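Local coordinates for fructose-1,6-bisphosphatase/inositol-1-monophosphatase (Thermotoga maritima, PDB 2P3N), which removes phosphate from inositol monophosphates and fructose 1,6-bisphosphate with the help of magnesium, working as a homotetramer, at residues I96-V101 / L108-A113. Sequence-based numbering, arbitrary orientation.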
ATOM      1  N   ILE A  96       1.415   4.974  16.092  1.00 27.30           N
ATOM      2  CA  ILE A  96       1.202   6.232  16.793  1.00 30.38           C
ATOM      3  C   ILE A  96      -0.110   6.034  17.523  1.00 28.80           C
ATOM      4  O   ILE A  96      -1.078   5.560  16.945  1.00 30.91           O
ATOM      5  CB  ILE A  96       1.020   7.425  15.842  1.00 24.45           C
ATOM      6  CG1 ILE A  96       2.152   7.481  14.813  1.00 21.33           C
ATOM      7  CG2 ILE A  96       1.020   8.710  16.642  1.00 29.19           C
ATOM      8  CD1 ILE A  96       2.018   8.685  13.858  1.00 19.43           C
ATOM      9  N   SER A  97      -0.159   6.399  18.790  1.00 32.36           N
ATOM     10  CA  SER A  97      -1.388   6.200  19.527  1.00 32.50           C
ATOM     11  C   SER A  97      -1.930   7.493  20.130  1.00 34.25           C
ATOM     12  O   SER A  97      -1.174   8.329  20.638  1.00 30.18           O
ATOM     13  CB  SER A  97      -1.164   5.149  20.611  1.00 30.49           C
ATOM     14  OG  SER A  97      -2.395   4.618  21.059  1.00 46.41           O
ATOM     15  N   LEU A  98      -3.251   7.650  20.041  1.00 35.12           N
ATOM     16  CA  LEU A  98      -3.947   8.820  20.569  1.00 38.26           C
ATOM     17  C   LEU A  98      -5.267   8.434  21.222  1.00 37.94           C
ATOM     18  O   LEU A  98      -6.197   8.002  20.541  1.00 38.68           O
ATOM     19  CB  LEU A  98      -4.241   9.840  19.457  1.00 29.47           C
ATOM     20  CG  LEU A  98      -4.854  11.153  19.962  1.00 24.24           C
ATOM     21  CD1 LEU A  98      -3.855  11.847  20.896  1.00 33.27           C
ATOM     22  CD2 LEU A  98      -5.186  12.071  18.799  1.00 24.67           C
ATOM     23  N   ALA A  99      -5.346   8.586  22.540  1.00 39.30           N
ATOM     24  CA  ALA A  99      -6.577   8.286  23.265  1.00 39.81           C
ATOM     25  C   ALA A  99      -7.083   9.577  23.884  1.00 41.35           C
ATOM     26  O   ALA A  99      -6.285  10.415  24.303  1.00 39.43           O
ATOM     27  CB  ALA A  99      -6.320   7.254  24.364  1.00 33.65           C
ATOM     28  N   TYR A 100      -8.400   9.756  23.912  1.00 45.14           N
ATOM     29  CA  TYR A 100      -8.974  10.939  24.547  1.00 49.03           C
ATOM     30  C   TYR A 100      -9.761  10.502  25.776  1.00 47.70           C
ATOM     31  O   TYR A 100     -10.876   9.994  25.679  1.00 47.44           O
ATOM     32  CB  TYR A 100      -9.902  11.726  23.625  1.00 54.32           C
ATOM     33  CG  TYR A 100     -10.559  12.866  24.378  1.00 59.77           C
ATOM     34  CD1 TYR A 100      -9.801  13.941  24.858  1.00 58.17           C
ATOM     35  CD2 TYR A 100     -11.918  12.822  24.696  1.00 58.62           C
ATOM     36  CE1 TYR A 100     -10.382  14.935  25.639  1.00 55.21           C
ATOM     37  CE2 TYR A 100     -12.507  13.810  25.475  1.00 53.92           C
ATOM     38  CZ  TYR A 100     -11.736  14.860  25.945  1.00 53.77           C
ATOM     39  OH  TYR A 100     -12.325  15.821  26.731  1.00 46.45           O
ATOM     40  N   VAL A 101      -9.154  10.725  26.932  1.00 46.50           N
ATOM     41  CA  VAL A 101      -9.720  10.363  28.212  1.00 42.03           C
ATOM     42  C   VAL A 101     -10.492  11.535  28.801  1.00 41.23           C
ATOM     43  O   VAL A 101      -9.999  12.664  28.835  1.00 40.83           O
ATOM     44  CB  VAL A 101      -8.591   9.961  29.180  1.00 38.07           C
ATOM     45  CG1 VAL A 101      -9.151   9.363  30.430  1.00 29.83           C
ATOM     46  CG2 VAL A 101      -7.666   8.985  28.501  1.00 42.37           C
ATOM     47  N   LEU A 108     -12.268   7.777  23.369  1.00 45.50           N
ATOM     48  CA  LEU A 108     -11.850   7.611  21.989  1.00 45.05           C
ATOM     49  C   LEU A 108     -10.439   7.048  21.930  1.00 45.02           C
ATOM     50  O   LEU A 108      -9.602   7.359  22.769  1.00 46.52           O
ATOM     51  CB  LEU A 108     -11.909   8.988  21.317  1.00 50.02           C
ATOM     52  CG  LEU A 108     -11.526   9.299  19.872  1.00 53.86           C
ATOM     53  CD1 LEU A 108     -11.827  10.766  19.630  1.00 61.33           C
ATOM     54  CD2 LEU A 108     -10.054   9.007  19.597  1.00 54.40           C
ATOM     55  N   GLY A 109     -10.178   6.217  20.930  1.00 43.69           N
ATOM     56  CA  GLY A 109      -8.856   5.644  20.778  1.00 40.97           C
ATOM     57  C   GLY A 109      -8.516   5.427  19.315  1.00 38.01           C
ATOM     58  O   GLY A 109      -9.367   5.051  18.515  1.00 41.64           O
ATOM     59  N   VAL A 110      -7.275   5.687  18.945  1.00 34.67           N
ATOM     60  CA  VAL A 110      -6.859   5.467  17.572  1.00 33.90           C
ATOM     61  C   VAL A 110      -5.399   5.040  17.557  1.00 33.71           C
ATOM     62  O   VAL A 110      -4.566   5.608  18.268  1.00 34.44           O
ATOM     63  CB  VAL A 110      -7.090   6.726  16.693  1.00 35.17           C
ATOM     64  CG1 VAL A 110      -6.711   7.965  17.450  1.00 51.74           C
ATOM     65  CG2 VAL A 110      -6.286   6.622  15.410  1.00 31.47           C
ATOM     66  N   VAL A 111      -5.111   3.993  16.786  1.00 31.60           N
ATOM     67  CA  VAL A 111      -3.752   3.462  16.651  1.00 31.42           C
ATOM     68  C   VAL A 111      -3.458   3.434  15.153  1.00 27.24           C
ATOM     69  O   VAL A 111      -4.250   2.912  14.370  1.00 27.08           O
ATOM     70  CB  VAL A 111      -3.630   2.010  17.227  1.00 31.92           C
ATOM     71  CG1 VAL A 111      -2.210   1.488  17.059  1.00 29.61           C
ATOM     72  CG2 VAL A 111      -4.001   1.993  18.685  1.00 31.06           C
ATOM     73  N   HIS A 112      -2.333   4.006  14.748  1.00 27.04           N
ATOM     74  CA  HIS A 112      -1.988   4.028  13.333  1.00 27.53           C
ATOM     75  C   HIS A 112      -0.583   3.501  13.034  1.00 25.83           C
ATOM     76  O   HIS A 112       0.410   4.166  13.316  1.00 24.66           O
ATOM     77  CB  HIS A 112      -2.143   5.448  12.767  1.00 22.57           C
ATOM     78  CG  HIS A 112      -1.737   5.569  11.330  1.00 22.73           C
ATOM     79  ND1 HIS A 112      -2.371   4.882  10.319  1.00 18.81           N
ATOM     80  CD2 HIS A 112      -0.737   6.268  10.741  1.00 24.12           C
ATOM     81  CE1 HIS A 112      -1.779   5.152   9.169  1.00 19.40           C
ATOM     82  NE2 HIS A 112      -0.786   5.992   9.396  1.00 20.50           N
ATOM     83  N   ALA A 113      -0.524   2.294  12.468  1.00 25.44           N
ATOM     84  CA  ALA A 113       0.739   1.669  12.098  1.00 27.53           C
ATOM     85  C   ALA A 113       1.003   2.157  10.686  1.00 27.50           C
ATOM     86  O   ALA A 113       0.410   1.672   9.724  1.00 27.83           O
ATOM     87  CB  ALA A 113       0.612   0.163  12.124  1.00 22.21           C
TER
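Leu-108, Ile-96 and Leu-98 give up the most surface where the two arms of a beta hairpin, strands 95-102 and 105-113, run antiparallel in the middle of the large mixed sheet of this inositol monophosphatase fold. All three side chains leave the sheet on the same face as Tyr-100, Val-110 and His-112, and this face is covered by helix 2-21: Ile-96 packs on Leu-11, and Leu-98 on Ser-7. Leu-108 CG lies anti to the backbone N (chi1 179°); CD1 continues the extended chain, while CD2 turns to the neighbouring strand, 4.1 Å from Leu-98 O. At its root, CB lies alongside Tyr-100 CB, also at 4.1 Å, while the tyrosine ring turns off toward Trp-76 and Arg-3. Ile-96 is gripped through its backbone: its O accepts a hydrogen bond from His-112 N at 3.0 Å. The opposite face, with Ser-97, Ala-99 and Val-111, lies against helix 199-211, through Ala-203, Ala-204 and Ile-208, and against Ala-178 of helix 177-185. Here the hairpin borders the metal site, the Ser-97 side chain being about 4 Å from that of Asp-79, a magnesium ligand. Between the strands, Leu-98 N reaches Val-110 O almost straight (N-H...O 165°), whereas the return bond from Val-110 N is bent (136°). Val-110 CG1, placed between its own N and carbonyl carbon, is pressed to 3.1 Å from Leu-98 O and lies 3.7 Å from Leu-98 CB.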